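Local coordinates for protein FmtA (Staphylococcus aureus, PDB 5ZH8) that removes D-alanyl esters from wall teichoic acid and lipoteichoic acid, influencing methicillin resistance, autolysis and cell-wall structure, at residues 108-112 against 113-117; 166-169 against 170-174; 264-268 against 269-273; 328-332 against 333-337. All coordinates share one frame; numbering follows the deposited sequence.

Contact 1 of 4, residues 108-112 against 113-117; sequences YQDFE and KGIKN
Gln109 and Asp110 both hand their backbone N-H to a single acceptor, Ile115 O, the mark of a classic beta bulge. The bond from Asp110 N to Ile115 O (3.1 Å) is almost straight at 170°; the one from Gln109 N to the same oxygen is more bent, at 133°. One step on, Ile115 N returns a bond to Asp110 O (3.0 Å), and Gly114, at positive phi, completes a G1 bulge round the turn. This is the close-packed part. CD1 of Ile115 rests on CB of Asp110 at 3.9 Å, while its CG2 touches the amide of Gln109, whose polar end goes on to Thr121 and Lys258. Asp110 puts CG anti to its own N (chi1 -180°), carrying OD1 to Lys113 N at 3.0 Å; the N-H arrives from above the carboxylate plane. The outer side is looser: the bent Lys113 chain passes Asp110 OD2 with its CG, but its NZ stays 4.8 Å from that oxygen, and Lys116 merely brings CG 4.1 Å from Tyr108 CE2. The turn comes after strand 99-106 and takes in the short strand 115-116; Asn117 bonds back to Tyr106, and Phe111 meets edge-to-face the ring of Tyr264, on strand 264-265.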
loop_
_atom_site.group_PDB
_atom_site.type_symbol
_atom_site.label_atom_id
_atom_site.label_comp_id
_atom_site.label_asym_id
_atom_site.label_seq_id
_atom_site.Cartn_x
_atom_site.Cartn_y
_atom_site.Cartn_z
ATOM N N TYR A 108 16.323 5.145 7.993
ATOM C CA TYR A 108 15.933 5.598 9.328
ATOM C C TYR A 108 14.848 4.768 10.004
ATOM O O TYR A 108 13.856 4.382 9.386
ATOM C CB TYR A 108 15.482 7.057 9.259
ATOM C CG TYR A 108 16.611 7.991 8.899
ATOM C CD1 TYR A 108 16.925 8.257 7.566
ATOM C CD2 TYR A 108 17.385 8.587 9.886
ATOM C CE1 TYR A 108 17.961 9.112 7.236
ATOM C CE2 TYR A 108 18.425 9.438 9.561
ATOM C CZ TYR A 108 18.705 9.696 8.242
ATOM O OH TYR A 108 19.741 10.541 7.935
ATOM N N GLN A 109 15.062 4.507 11.291
ATOM C CA GLN A 109 14.056 3.903 12.167
ATOM C C GLN A 109 13.021 4.950 12.567
ATOM O O GLN A 109 11.818 4.671 12.606
ATOM C CB GLN A 109 14.742 3.348 13.415
ATOM C CG GLN A 109 13.811 2.798 14.483
ATOM C CD GLN A 109 14.554 2.536 15.771
ATOM O OE1 GLN A 109 15.606 1.898 15.767
ATOM N NE2 GLN A 109 14.020 3.042 16.876
ATOM N N ASP A 110 13.511 6.145 12.888
ATOM C CA ASP A 110 12.673 7.286 13.209
ATOM C C ASP A 110 13.208 8.479 12.420
ATOM O O ASP A 110 14.317 8.949 12.678
ATOM C CB ASP A 110 12.718 7.562 14.713
ATOM C CG ASP A 110 11.850 8.755 15.132
ATOM O OD1 ASP A 110 11.508 9.599 14.274
ATOM O OD2 ASP A 110 11.510 8.847 16.331
ATOM N N PHE A 111 12.418 8.949 11.454
ATOM C CA PHE A 111 12.820 10.056 10.578
ATOM C C PHE A 111 12.784 11.398 11.283
ATOM O O PHE A 111 13.541 12.306 10.931
ATOM C CB PHE A 111 11.923 10.126 9.335
ATOM C CG PHE A 111 12.383 9.251 8.207
ATOM C CD1 PHE A 111 13.418 9.666 7.380
ATOM C CD2 PHE A 111 11.788 8.027 7.970
ATOM C CE1 PHE A 111 13.856 8.873 6.339
ATOM C CE2 PHE A 111 12.219 7.233 6.930
ATOM C CZ PHE A 111 13.253 7.655 6.113
ATOM N N GLU A 112 11.909 11.518 12.274
ATOM C CA GLU A 112 11.712 12.781 12.982
ATOM C C GLU A 112 12.869 13.060 13.951
ATOM O O GLU A 112 13.311 14.205 14.091
ATOM C CB GLU A 112 10.373 12.778 13.724
ATOM C CG GLU A 112 9.149 12.869 12.817
ATOM C CD GLU A 112 8.840 11.578 12.066
ATOM O OE1 GLU A 112 8.749 10.508 12.708
ATOM O OE2 GLU A 112 8.676 11.644 10.826
ATOM N N LYS A 113 13.357 12.000 14.598
ATOM C CA LYS A 113 14.453 12.093 15.562
ATOM C C LYS A 113 15.805 11.731 14.949
ATOM O O LYS A 113 16.828 11.767 15.631
ATOM C CB LYS A 113 14.163 11.184 16.766
ATOM C CG LYS A 113 12.806 11.429 17.423
ATOM C CD LYS A 113 12.735 12.849 17.981
ATOM C CE LYS A 113 11.335 13.243 18.434
ATOM N NZ LYS A 113 10.405 13.461 17.289
ATOM N N GLY A 114 15.805 11.383 13.663
ATOM C CA GLY A 114 17.034 11.051 12.945
ATOM C C GLY A 114 17.716 9.764 13.382
ATOM O O GLY A 114 18.914 9.602 13.166
ATOM N N ILE A 115 16.961 8.847 13.987
ATOM C CA ILE A 115 17.513 7.587 14.473
ATOM C C ILE A 115 17.639 6.619 13.308
ATOM O O ILE A 115 16.640 6.265 12.682
ATOM C CB ILE A 115 16.607 6.940 15.541
ATOM C CG1 ILE A 115 16.447 7.873 16.750
ATOM C CG2 ILE A 115 17.152 5.570 15.963
ATOM C CD1 ILE A 115 15.261 7.526 17.627
ATOM N N LYS A 116 18.865 6.191 13.027
ATOM C CA LYS A 116 19.122 5.254 11.931
ATOM C C LYS A 116 18.664 3.848 12.281
ATOM O O LYS A 116 18.651 3.480 13.442
ATOM C CB LYS A 116 20.610 5.244 11.561
ATOM C CG LYS A 116 21.063 6.501 10.827
ATOM C CD LYS A 116 22.066 6.166 9.732
ATOM C CE LYS A 116 22.413 7.376 8.875
ATOM N NZ LYS A 116 23.229 8.378 9.624
ATOM N N ASN A 117 18.278 3.080 11.266
ATOM C CA ASN A 117 17.988 1.645 11.431
ATOM C C ASN A 117 19.265 0.877 11.737
ATOM O O ASN A 117 20.256 1.002 11.023
ATOM C CB ASN A 117 17.360 1.053 10.166
ATOM C CG ASN A 117 15.885 1.370 10.037
ATOM O OD1 ASN A 117 15.124 1.213 10.980
ATOM N ND2 ASN A 117 15.471 1.792 8.852
#

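Contact 2 of 4, residues 166-169 against 170-174; sequences PLKD and LMLHQ
Asp169 and Gln174 hold each other twice. Through the side chains, Gln174 NE2 gives a bond to Asp169 OD1 at 2.7 Å and 167°; the acceptor lies in the amide plane, whereas the amide comes in from above the carboxylate plane, the two planes being turned 70° apart. Through the backbone, Gln174 N bonds Asp169 O at 2.7 Å. Gln174 reaches this place by setting CG between its own N and carbonyl carbon (chi1 57°), which lays CG against Asp169 O, with the rest of the chain extended. The backbone bond is the outer one of a Schellman motif: His173 takes positive phi, and its N bonds Leu170 O inside it, closing the short helix 167-171, for which Pro166 is the N-cap residue. A turn earlier, Met171 N bonds Leu167 O at 3.0 Å. Next to it, Lys168 CG packs on Leu172 CD1 (3.7 Å) and on Met171 CE (3.9 Å), while its NZ goes on to Gln324. Further out, Lys207 forms a salt bridge with Asp169 OD2, Asn215 bonds His173 ND1, and helices 213-227 and 152-155 pack against both Leu167 and Leu170.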
loop_
_atom_site.group_PDB
_atom_site.type_symbol
_atom_site.label_atom_id
_atom_site.label_comp_id
_atom_site.label_asym_id
_atom_site.label_seq_id
_atom_site.Cartn_x
_atom_site.Cartn_y
_atom_site.Cartn_z
ATOM N N PRO A 166 -14.827 -25.362 13.232
ATOM C CA PRO A 166 -13.676 -26.045 13.824
ATOM C C PRO A 166 -12.468 -25.116 13.923
ATOM O O PRO A 166 -12.338 -24.198 13.111
ATOM C CB PRO A 166 -13.407 -27.207 12.855
ATOM C CG PRO A 166 -14.057 -26.820 11.580
ATOM C CD PRO A 166 -15.218 -25.941 11.935
ATOM N N LEU A 167 -11.607 -25.347 14.914
ATOM C CA LEU A 167 -10.389 -24.551 15.081
ATOM C C LEU A 167 -9.583 -24.514 13.788
ATOM O O LEU A 167 -8.969 -23.498 13.471
ATOM C CB LEU A 167 -9.507 -25.124 16.193
ATOM C CG LEU A 167 -9.973 -24.999 17.637
ATOM C CD1 LEU A 167 -8.962 -25.670 18.558
ATOM C CD2 LEU A 167 -10.159 -23.539 18.024
ATOM N N LYS A 168 -9.587 -25.631 13.061
ATOM C CA LYS A 168 -8.851 -25.762 11.809
ATOM C C LYS A 168 -9.304 -24.749 10.760
ATOM O O LYS A 168 -8.476 -24.230 10.016
ATOM C CB LYS A 168 -8.984 -27.183 11.251
ATOM C CG LYS A 168 -8.030 -27.466 10.102
ATOM C CD LYS A 168 -8.066 -28.908 9.634
ATOM C CE LYS A 168 -6.769 -29.260 8.913
ATOM N NZ LYS A 168 -6.870 -30.480 8.064
ATOM N N ASP A 169 -10.606 -24.479 10.698
ATOM C CA ASP A 169 -11.151 -23.522 9.735
ATOM C C ASP A 169 -10.751 -22.073 10.040
ATOM O O ASP A 169 -10.627 -21.261 9.127
ATOM C CB ASP A 169 -12.676 -23.653 9.646
ATOM C CG ASP A 169 -13.116 -24.901 8.899
ATOM O OD1 ASP A 169 -12.245 -25.625 8.385
ATOM O OD2 ASP A 169 -14.336 -25.163 8.827
ATOM N N LEU A 170 -10.553 -21.753 11.315
ATOM C CA LEU A 170 -9.987 -20.466 11.698
ATOM C C LEU A 170 -8.523 -20.407 11.285
ATOM O O LEU A 170 -8.087 -19.466 10.630
ATOM C CB LEU A 170 -10.074 -20.258 13.206
ATOM C CG LEU A 170 -11.446 -20.246 13.869
ATOM C CD1 LEU A 170 -11.276 -20.311 15.376
ATOM C CD2 LEU A 170 -12.220 -19.001 13.486
ATOM N N MET A 171 -7.775 -21.430 11.681
ATOM C CA MET A 171 -6.353 -21.546 11.376
ATOM C C MET A 171 -6.065 -21.421 9.880
ATOM O O MET A 171 -5.088 -20.782 9.490
ATOM C CB MET A 171 -5.824 -22.886 11.913
ATOM C CG MET A 171 -4.345 -23.151 11.678
ATOM S SD MET A 171 -3.986 -23.876 10.063
ATOM C CE MET A 171 -4.625 -25.534 10.250
ATOM N N LEU A 172 -6.919 -22.019 9.053
ATOM C CA LEU A 172 -6.732 -22.025 7.597
ATOM C C LEU A 172 -7.384 -20.830 6.879
ATOM O O LEU A 172 -7.332 -20.755 5.648
ATOM C CB LEU A 172 -7.282 -23.331 6.993
ATOM C CG LEU A 172 -6.637 -24.668 7.371
ATOM C CD1 LEU A 172 -7.481 -25.821 6.851
ATOM C CD2 LEU A 172 -5.215 -24.780 6.853
ATOM N N HIS A 173 -7.981 -19.906 7.633
ATOM C CA HIS A 173 -8.733 -18.769 7.072
ATOM C C HIS A 173 -9.881 -19.201 6.159
ATOM O O HIS A 173 -9.932 -18.810 5.000
ATOM C CB HIS A 173 -7.809 -17.791 6.326
ATOM C CG HIS A 173 -6.794 -17.127 7.200
ATOM N ND1 HIS A 173 -7.137 -16.272 8.227
ATOM C CD2 HIS A 173 -5.443 -17.176 7.184
ATOM C CE1 HIS A 173 -6.036 -15.837 8.815
ATOM N NE2 HIS A 173 -4.995 -16.375 8.205
ATOM N N GLN A 174 -10.797 -20.005 6.693
ATOM C CA GLN A 174 -11.990 -20.436 5.958
ATOM C C GLN A 174 -13.177 -20.644 6.901
ATOM O O GLN A 174 -13.963 -21.580 6.739
ATOM C CB GLN A 174 -11.694 -21.715 5.171
ATOM C CG GLN A 174 -11.204 -22.874 6.025
ATOM C CD GLN A 174 -10.985 -24.148 5.224
ATOM O OE1 GLN A 174 -10.595 -24.107 4.055
ATOM N NE2 GLN A 174 -11.234 -25.289 5.855
#

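Contact 3 of 4, residues 264-268 against 269-273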
loop_
_atom_site.group_PDB
_atom_site.type_symbol
_atom_site.label_atom_id
_atom_site.label_comp_id
_atom_site.label_asym_id
_atom_site.label_seq_id
_atom_site.Cartn_x
_atom_site.Cartn_y
_atom_site.Cartn_z
ATOM N N TYR A 264 5.947 4.321 7.917
ATOM C CA TYR A 264 5.652 5.525 7.142
ATOM C C TYR A 264 4.948 5.219 5.823
ATOM O O TYR A 264 5.134 4.157 5.226
ATOM C CB TYR A 264 6.941 6.296 6.870
ATOM C CG TYR A 264 7.608 6.813 8.118
ATOM C CD1 TYR A 264 7.276 8.057 8.637
ATOM C CD2 TYR A 264 8.567 6.060 8.783
ATOM C CE1 TYR A 264 7.883 8.541 9.782
ATOM C CE2 TYR A 264 9.175 6.533 9.935
ATOM C CZ TYR A 264 8.833 7.780 10.428
ATOM O OH TYR A 264 9.435 8.261 11.568
ATOM N N ALA A 265 4.137 6.170 5.383
ATOM C CA ALA A 265 3.521 6.114 4.072
ATOM C C ALA A 265 3.378 7.529 3.515
ATOM O O ALA A 265 3.168 8.464 4.280
ATOM C CB ALA A 265 2.172 5.431 4.170
ATOM N N TYR A 266 3.558 7.677 2.201
ATOM C CA TYR A 266 3.189 8.902 1.490
ATOM C C TYR A 266 1.795 8.680 0.909
ATOM O O TYR A 266 1.633 7.878 -0.015
ATOM C CB TYR A 266 4.096 9.208 0.291
ATOM C CG TYR A 266 5.579 9.172 0.516
ATOM C CD1 TYR A 266 6.289 7.986 0.369
ATOM C CD2 TYR A 266 6.283 10.329 0.829
ATOM C CE1 TYR A 266 7.664 7.947 0.548
ATOM C CE2 TYR A 266 7.659 10.305 1.008
ATOM C CZ TYR A 266 8.345 9.111 0.866
ATOM O OH TYR A 266 9.711 9.076 1.054
ATOM N N ASN A 267 0.794 9.378 1.423
ATOM C CA ASN A 267 -0.519 9.428 0.765
ATOM C C ASN A 267 -0.637 10.810 0.143
ATOM O O ASN A 267 -0.857 10.964 -1.060
ATOM C CB ASN A 267 -1.659 9.138 1.759
ATOM C CG ASN A 267 -2.868 10.063 1.563
ATOM O OD1 ASN A 267 -2.719 11.269 1.329
ATOM N ND2 ASN A 267 -4.072 9.498 1.680
ATOM N N SER A 268 -0.466 11.819 0.986
ATOM C CA SER A 268 -0.343 13.201 0.533
ATOM C C SER A 268 0.455 13.980 1.566
ATOM O O SER A 268 0.776 13.446 2.634
ATOM C CB SER A 268 -1.725 13.823 0.336
ATOM O OG SER A 268 -2.348 13.313 -0.835
ATOM N N THR A 269 0.804 15.224 1.237
ATOM C CA THR A 269 1.470 16.122 2.182
ATOM C C THR A 269 2.690 15.468 2.870
ATOM O O THR A 269 2.834 15.511 4.098
ATOM C CB THR A 269 0.461 16.630 3.236
ATOM O OG1 THR A 269 0.054 15.549 4.088
ATOM C CG2 THR A 269 -0.773 17.227 2.548
ATOM N N GLY A 270 3.542 14.838 2.062
ATOM C CA GLY A 270 4.828 14.315 2.516
ATOM C C GLY A 270 4.845 12.901 3.075
ATOM O O GLY A 270 3.853 12.170 3.025
ATOM N N LEU A 271 5.997 12.544 3.630
ATOM C CA LEU A 271 6.181 11.290 4.356
ATOM C C LEU A 271 5.558 11.408 5.743
ATOM O O LEU A 271 5.936 12.300 6.501
ATOM C CB LEU A 271 7.679 11.004 4.498
ATOM C CG LEU A 271 8.117 9.676 5.110
ATOM C CD1 LEU A 271 7.727 8.509 4.214
ATOM C CD2 LEU A 271 9.620 9.691 5.334
ATOM N N SER A 272 4.622 10.518 6.080
ATOM C CA SER A 272 3.884 10.654 7.340
ATOM C C SER A 272 3.842 9.369 8.171
ATOM O O SER A 272 3.633 8.279 7.649
ATOM C CB SER A 272 2.468 11.188 7.085
ATOM O OG SER A 272 1.729 10.324 6.242
ATOM N N PHE A 273 4.042 9.538 9.475
ATOM C CA PHE A 273 4.103 8.438 10.428
ATOM C C PHE A 273 2.710 7.913 10.757
ATOM O O PHE A 273 1.829 8.667 11.166
ATOM C CB PHE A 273 4.813 8.902 11.703
ATOM C CG PHE A 273 4.571 8.026 12.904
ATOM C CD1 PHE A 273 4.875 6.671 12.873
ATOM C CD2 PHE A 273 4.067 8.568 14.084
ATOM C CE1 PHE A 273 4.668 5.870 13.985
ATOM C CE2 PHE A 273 3.859 7.771 15.196
ATOM C CZ PHE A 273 4.157 6.420 15.148
#
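Leu271 and Tyr266 make the chief apolar contact: CD1 of the leucine sits over one face of the tyrosine ring, 3.7 Å from its centroid and 19° off the normal, shifted toward the rim, a CH-pi interaction. The same methyl also packs against Tyr264 CB at 3.5 Å, so that it is wedged between two tyrosines of the opposing arm. The leucine gets there with CG anti to its backbone N (chi1 -174°). Beyond it, Phe273 CB touches Tyr264 CE1 at 3.6 Å, while the phenylalanine ring itself leads off to a cation-pi contact with Lys262.

The backbone bonds make this a small antiparallel beta hairpin, a two-stranded sheet of its own. Ala265 N bonds Ser272 O and Ser272 N bonds Ala265 O, each at 3.1 Å, so Ala265 and Ser272 form a hydrogen-bonded pair; Tyr264 and Phe273 are the non-hydrogen-bonded pair beside it, where Tyr264 CA makes a C-H...O contact with Ser272 O.

Side-chain hydroxyls add to this. Ser272 OG turns back onto Ala265 O at 3.1 Å, giving that oxygen two donors, one from the backbone and one from the side chain of the same residue. In the connecting turn, Thr269 OG1 bonds Ser268 O at 2.7 Å from above the carbonyl plane, and both Thr269 and Gly270 take positive phi. Ser268 OG bonds Asn267 O and, across the dimer, Tyr334 OH of the second subunit. At the other end of the hairpin, the Tyr264 hydroxyl bonds Glu112 OE1 and the backbone N of Phe111.

Contact 4 of 4, residues 328-332 against 333-337; sequences EYRYG and FYAKP
Tyr329 directs its ring edge at one face of Tyr334, an edge-to-face (T-shaped) pair with centroids 4.8 Å apart and planes at 67°; CD1 of Tyr329 is the atom over that face, toward its rim. Glu328 CB lies at the edge of the Tyr334 ring, and Phe333 N sits over one face of Tyr329. On the reverse side of the hairpin, Phe333 carries Arg330 CD over a face, 3.8 Å from the ring centroid, a CH-pi contact, with Tyr331 O at its edge. The Arg330 guanidinium in turn has Ala335 CB over the centre of one face, and NH2 comes 3.6 Å from that methyl. The arginine folds back with bends at chi2 and chi3, so that its NE bonds Glu328 O at 2.8 Å. Ala335 N reaches the same oxygen, at 2.7 Å, from the opposite face of the carbonyl plane, so two donors clamp it. NH1 and NH2 go on to Leu316 and Glu319.

Arg330 N bonds Phe333 O, and Phe333 N bonds Arg330 O, closing a type I' turn in which Tyr331 and Gly332 both take positive phi. At the far end, Lys336 NZ forms a salt bridge with Glu328 OE1 at 2.7 Å, reaching that oxygen on its syn side, somewhat out of the carboxylate plane.

The hairpin forms one edge of the main antiparallel sheet of the beta-lactamase-like fold: 333-335 pairs with 340-346, and 329-330 is outermost within the chain. Helix 310-318 packs on Phe333 and Tyr331, and helix 129-142 on Tyr329 and Tyr331.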
loop_
_atom_site.group_PDB
_atom_site.type_symbol
_atom_site.label_atom_id
_atom_site.label_comp_id
_atom_site.label_asym_id
_atom_site.label_seq_id
_atom_site.Cartn_x
_atom_site.Cartn_y
_atom_site.Cartn_z
ATOM N N GLU A 328 -1.175 -24.243 1.129
ATOM C CA GLU A 328 0.190 -23.801 1.398
ATOM C C GLU A 328 0.235 -23.158 2.773
ATOM O O GLU A 328 1.198 -23.335 3.525
ATOM C CB GLU A 328 0.657 -22.799 0.338
ATOM C CG GLU A 328 0.814 -23.399 -1.049
ATOM C CD GLU A 328 1.358 -22.415 -2.071
ATOM O OE1 GLU A 328 1.257 -21.186 -1.850
ATOM O OE2 GLU A 328 1.885 -22.878 -3.107
ATOM N N TYR A 329 -0.827 -22.426 3.099
ATOM C CA TYR A 329 -0.940 -21.750 4.386
ATOM C C TYR A 329 -1.251 -22.731 5.514
ATOM O O TYR A 329 -2.106 -23.591 5.370
ATOM C CB TYR A 329 -2.035 -20.687 4.325
ATOM C CG TYR A 329 -1.991 -19.705 5.464
ATOM C CD1 TYR A 329 -1.102 -18.653 5.448
ATOM C CD2 TYR A 329 -2.837 -19.828 6.561
ATOM C CE1 TYR A 329 -1.050 -17.739 6.472
ATOM C CE2 TYR A 329 -2.787 -18.917 7.601
ATOM C CZ TYR A 329 -1.890 -17.875 7.545
ATOM O OH TYR A 329 -1.821 -16.947 8.555
ATOM N N ARG A 330 -0.531 -22.599 6.622
ATOM C CA ARG A 330 -0.870 -23.296 7.858
ATOM C C ARG A 330 -0.211 -22.595 9.044
ATOM O O ARG A 330 0.909 -22.076 8.932
ATOM C CB ARG A 330 -0.454 -24.778 7.823
ATOM C CG ARG A 330 1.013 -25.063 8.171
ATOM C CD ARG A 330 1.985 -24.504 7.130
ATOM N NE ARG A 330 1.618 -24.960 5.797
ATOM C CZ ARG A 330 1.801 -26.195 5.349
ATOM N NH1 ARG A 330 2.375 -27.123 6.106
ATOM N NH2 ARG A 330 1.407 -26.505 4.125
ATOM N N TYR A 331 -0.914 -22.578 10.175
ATOM C CA TYR A 331 -0.360 -22.082 11.438
ATOM C C TYR A 331 0.389 -20.754 11.291
ATOM O O TYR A 331 1.469 -20.573 11.848
ATOM C CB TYR A 331 0.530 -23.162 12.078
ATOM C CG TYR A 331 -0.264 -24.361 12.535
ATOM C CD1 TYR A 331 -0.937 -24.346 13.760
ATOM C CD2 TYR A 331 -0.373 -25.506 11.738
ATOM C CE1 TYR A 331 -1.674 -25.440 14.187
ATOM C CE2 TYR A 331 -1.113 -26.601 12.159
ATOM C CZ TYR A 331 -1.762 -26.560 13.382
ATOM O OH TYR A 331 -2.498 -27.640 13.806
ATOM N N GLY A 332 -0.196 -19.840 10.524
ATOM C CA GLY A 332 0.345 -18.491 10.373
ATOM C C GLY A 332 1.408 -18.270 9.311
ATOM O O GLY A 332 1.976 -17.187 9.248
ATOM N N PHE A 333 1.687 -19.265 8.473
ATOM C CA PHE A 333 2.731 -19.120 7.443
ATOM C C PHE A 333 2.507 -20.033 6.242
ATOM O O PHE A 333 1.646 -20.906 6.264
ATOM C CB PHE A 333 4.105 -19.383 8.055
ATOM C CG PHE A 333 4.402 -20.837 8.279
ATOM C CD1 PHE A 333 3.955 -21.490 9.432
ATOM C CD2 PHE A 333 5.119 -21.559 7.339
ATOM C CE1 PHE A 333 4.221 -22.832 9.633
ATOM C CE2 PHE A 333 5.385 -22.906 7.532
ATOM C CZ PHE A 333 4.937 -23.540 8.680
ATOM N N TYR A 334 3.302 -19.819 5.203
ATOM C CA TYR A 334 3.145 -20.521 3.933
ATOM C C TYR A 334 4.260 -21.526 3.678
ATOM O O TYR A 334 5.430 -21.195 3.790
ATOM C CB TYR A 334 3.148 -19.507 2.793
ATOM C CG TYR A 334 1.969 -18.571 2.790
ATOM C CD1 TYR A 334 0.804 -18.909 2.123
ATOM C CD2 TYR A 334 2.020 -17.337 3.443
ATOM C CE1 TYR A 334 -0.286 -18.057 2.108
ATOM C CE2 TYR A 334 0.933 -16.477 3.432
ATOM C CZ TYR A 334 -0.214 -16.842 2.762
ATOM O OH TYR A 334 -1.302 -16.003 2.738
ATOM N N ALA A 335 3.877 -22.750 3.332
ATOM C CA ALA A 335 4.795 -23.717 2.745
ATOM C C ALA A 335 4.520 -23.756 1.252
ATOM O O ALA A 335 3.451 -24.190 0.833
ATOM C CB ALA A 335 4.591 -25.089 3.357
ATOM N N LYS A 336 5.478 -23.284 0.458
ATOM C CA LYS A 336 5.317 -23.195 -0.993
ATOM C C LYS A 336 6.281 -24.149 -1.716
ATOM O O LYS A 336 7.125 -24.775 -1.075
ATOM C CB LYS A 336 5.525 -21.753 -1.447
ATOM C CG LYS A 336 4.641 -20.743 -0.726
ATOM C CD LYS A 336 4.881 -19.331 -1.238
ATOM C CE LYS A 336 3.607 -18.505 -1.248
ATOM N NZ LYS A 336 2.657 -18.969 -2.301
ATOM N N PRO A 337 6.146 -24.280 -3.048
ATOM C CA PRO A 337 7.001 -25.204 -3.787
ATOM C C PRO A 337 8.504 -24.964 -3.675
ATOM O O PRO A 337 9.253 -25.925 -3.499
ATOM C CB PRO A 337 6.540 -25.016 -5.229
ATOM C CG PRO A 337 5.100 -24.707 -5.091
ATOM C CD PRO A 337 5.025 -23.818 -3.885
#

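How the contacts relate
Contacts 2 and 4 are buried, contact 3 lies at the surface and contact 1 is partly buried. Contacts 1 and 3 form one neighbourhood, centres 15 Å apart, where Phe111 packs on Leu271; contact 1 is a bulged turn held chiefly by backbone bonds and Asp110, contact 3 a hairpin that adds leucine-tyrosine packing. Contacts 2 and 4 adjoin on another side, centres 13 Å apart: His173 NE2 lies 3.2 Å from Tyr329 OH, a probable hydrogen bond, and Met171 packs against Tyr331, so a helix end abuts the edge of the main sheet. Contact 4 is the most aromatic and contact 2 the helical one. Contacts 3 and 4, both hairpins, both touch the second subunit.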